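PDB 3HJL: flagellar motor switch protein FliG from Aquifex aeolicus, which probably forms part of the rotor-mounted switch complex (C ring) of the bacterial flagellar motor, which takes part in torque generation and in setting the direction of rotation. Local coordinates for residues A[238-243]-A[268-273]. Residues are numbered along the deposited sequence; the frame is centred on the assembly and turned at random.
Sequences FTFEDI and LGAPED
The CA atoms of E241 and A270, 8.2 Å apart, are the nearest pair across the two segments, so 238-243 and 268-273 meet through side chains, with no hydrogen bond between them. F240 supplies the apolar half: its CE2 lies 3.7 Å from CB of A270, and the methyl sits at the ring edge, near the ring plane. CB of F240 points toward 268-273, and CG anti to the backbone N (chi1 -167°) places the ring so that CE2 meets A270, while CD1 of I243 lies over one face, offset toward the rim. E241 supplies the other half. Its chain folds at chi2 (-73°) and brings the carboxylate to the proline ring, where OE2 is 3.5 Å from both CD and CG of P271. Within the turn leading into the 3-10 segment 241-243, T239 N donates to OD2 of D242 at 2.8 Å, on the anti side and 32° out of the carboxylate plane, and D242 N bonds to O of T239. P271 is the N-cap of helix 272-279. The contact links the loop between helices 227-237 and 248-255 to the start of that helix, in the FliG C-terminal domain. I274 also touches F240 and E241, and R244 forms a salt bridge with D273. With a carboxylate against aliphatic ring carbons, and 123 Å² buried in total, van der Waals contact rather than directional polar bonding joins the two segments directly.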
loop_
_atom_site.group_PDB
_atom_site.type_symbol
_atom_site.label_atom_id
_atom_site.label_comp_id
_atom_site.label_asym_id
_atom_site.label_seq_id
_atom_site.Cartn_x
_atom_site.Cartn_y
_atom_site.Cartn_z
ATOM N N PHE A 238 -8.828 26.346 -18.211
ATOM C CA PHE A 238 -9.198 27.746 -17.979
ATOM C C PHE A 238 -9.120 28.061 -16.487
ATOM O O PHE A 238 -9.916 27.518 -15.663
ATOM C CB PHE A 238 -10.584 28.112 -18.524
ATOM C CG PHE A 238 -10.804 29.606 -18.620
ATOM C CD1 PHE A 238 -10.487 30.289 -19.790
ATOM C CD2 PHE A 238 -11.216 30.337 -17.513
ATOM C CE1 PHE A 238 -10.621 31.663 -19.870
ATOM C CE2 PHE A 238 -11.356 31.711 -17.582
ATOM C CZ PHE A 238 -11.057 32.378 -18.766
ATOM N N THR A 239 -8.173 28.955 -16.161
ATOM C CA THR A 239 -7.904 29.381 -14.793
ATOM C C THR A 239 -8.375 30.825 -14.639
ATOM O O THR A 239 -8.707 31.487 -15.630
ATOM C CB THR A 239 -6.376 29.248 -14.455
ATOM O OG1 THR A 239 -6.168 29.430 -13.049
ATOM C CG2 THR A 239 -5.530 30.264 -15.224
ATOM N N PHE A 240 -8.451 31.294 -13.397
ATOM C CA PHE A 240 -8.873 32.667 -13.115
ATOM C C PHE A 240 -7.914 33.700 -13.736
ATOM O O PHE A 240 -8.338 34.767 -14.175
ATOM C CB PHE A 240 -8.993 32.889 -11.605
ATOM C CG PHE A 240 -9.719 34.160 -11.235
ATOM C CD1 PHE A 240 -11.104 34.200 -11.219
ATOM C CD2 PHE A 240 -9.016 35.308 -10.895
ATOM C CE1 PHE A 240 -11.778 35.364 -10.881
ATOM C CE2 PHE A 240 -9.686 36.473 -10.549
ATOM C CZ PHE A 240 -11.064 36.499 -10.548
ATOM N N GLU A 241 -6.634 33.353 -13.814
ATOM C CA GLU A 241 -5.629 34.212 -14.427
ATOM C C GLU A 241 -5.888 34.417 -15.935
ATOM O O GLU A 241 -5.576 35.481 -16.471
ATOM C CB GLU A 241 -4.227 33.631 -14.204
ATOM C CG GLU A 241 -3.784 33.529 -12.720
ATOM C CD GLU A 241 -3.442 34.875 -12.084
ATOM O OE1 GLU A 241 -2.284 35.329 -12.227
ATOM O OE2 GLU A 241 -4.305 35.434 -11.371
ATOM N N ASP A 242 -6.535 33.440 -16.591
ATOM C CA ASP A 242 -6.847 33.526 -18.039
ATOM C C ASP A 242 -7.936 34.554 -18.385
ATOM O O ASP A 242 -8.233 34.766 -19.559
ATOM C CB ASP A 242 -7.257 32.154 -18.611
ATOM C CG ASP A 242 -6.162 31.112 -18.491
ATOM O OD1 ASP A 242 -4.976 31.443 -18.753
ATOM O OD2 ASP A 242 -6.500 29.939 -18.187
ATOM N N ILE A 243 -8.543 35.173 -17.376
ATOM C CA ILE A 243 -9.462 36.295 -17.597
ATOM C C ILE A 243 -8.773 37.448 -18.387
ATOM O O ILE A 243 -9.433 38.168 -19.141
ATOM C CB ILE A 243 -10.069 36.792 -16.249
ATOM C CG1 ILE A 243 -11.046 35.738 -15.699
ATOM C CG2 ILE A 243 -10.805 38.113 -16.438
ATOM C CD1 ILE A 243 -11.630 36.060 -14.314
ATOM N N LEU A 268 -10.726 40.104 -4.466
ATOM C CA LEU A 268 -9.858 40.412 -3.311
ATOM C C LEU A 268 -8.488 39.757 -3.446
ATOM O O LEU A 268 -7.470 40.381 -3.147
ATOM C CB LEU A 268 -10.492 39.960 -1.985
ATOM C CG LEU A 268 -11.687 40.729 -1.439
ATOM C CD1 LEU A 268 -12.198 40.038 -0.181
ATOM C CD2 LEU A 268 -11.306 42.175 -1.136
ATOM N N GLY A 269 -8.473 38.503 -3.902
ATOM C CA GLY A 269 -7.225 37.769 -4.154
ATOM C C GLY A 269 -6.797 37.758 -5.617
ATOM O O GLY A 269 -6.087 36.837 -6.040
ATOM N N ALA A 270 -7.197 38.787 -6.378
ATOM C CA ALA A 270 -6.901 38.878 -7.813
ATOM C C ALA A 270 -5.839 39.951 -8.072
ATOM O O ALA A 270 -5.752 40.925 -7.309
ATOM C CB ALA A 270 -8.164 39.207 -8.592
ATOM N N PRO A 271 -5.015 39.774 -9.140
ATOM C CA PRO A 271 -4.060 40.819 -9.524
ATOM C C PRO A 271 -4.752 42.109 -9.951
ATOM O O PRO A 271 -5.909 42.078 -10.374
ATOM C CB PRO A 271 -3.316 40.198 -10.712
ATOM C CG PRO A 271 -3.520 38.747 -10.580
ATOM C CD PRO A 271 -4.867 38.578 -9.993
ATOM N N GLU A 272 -4.030 43.221 -9.870
ATOM C CA GLU A 272 -4.604 44.545 -10.115
ATOM C C GLU A 272 -5.135 44.726 -11.539
ATOM O O GLU A 272 -6.164 45.383 -11.740
ATOM C CB GLU A 272 -3.577 45.649 -9.791
ATOM C CG GLU A 272 -4.151 47.071 -9.720
ATOM C CD GLU A 272 -5.270 47.217 -8.690
ATOM O OE1 GLU A 272 -6.275 47.898 -8.996
ATOM O OE2 GLU A 272 -5.162 46.616 -7.595
ATOM N N ASP A 273 -4.437 44.150 -12.518
ATOM C CA ASP A 273 -4.857 44.255 -13.920
ATOM C C ASP A 273 -6.166 43.501 -14.225
ATOM O O ASP A 273 -6.928 43.916 -15.096
ATOM C CB ASP A 273 -3.736 43.827 -14.871
ATOM C CG ASP A 273 -3.392 42.357 -14.762
ATOM O OD1 ASP A 273 -2.974 41.910 -13.673
ATOM O OD2 ASP A 273 -3.484 41.668 -15.792
#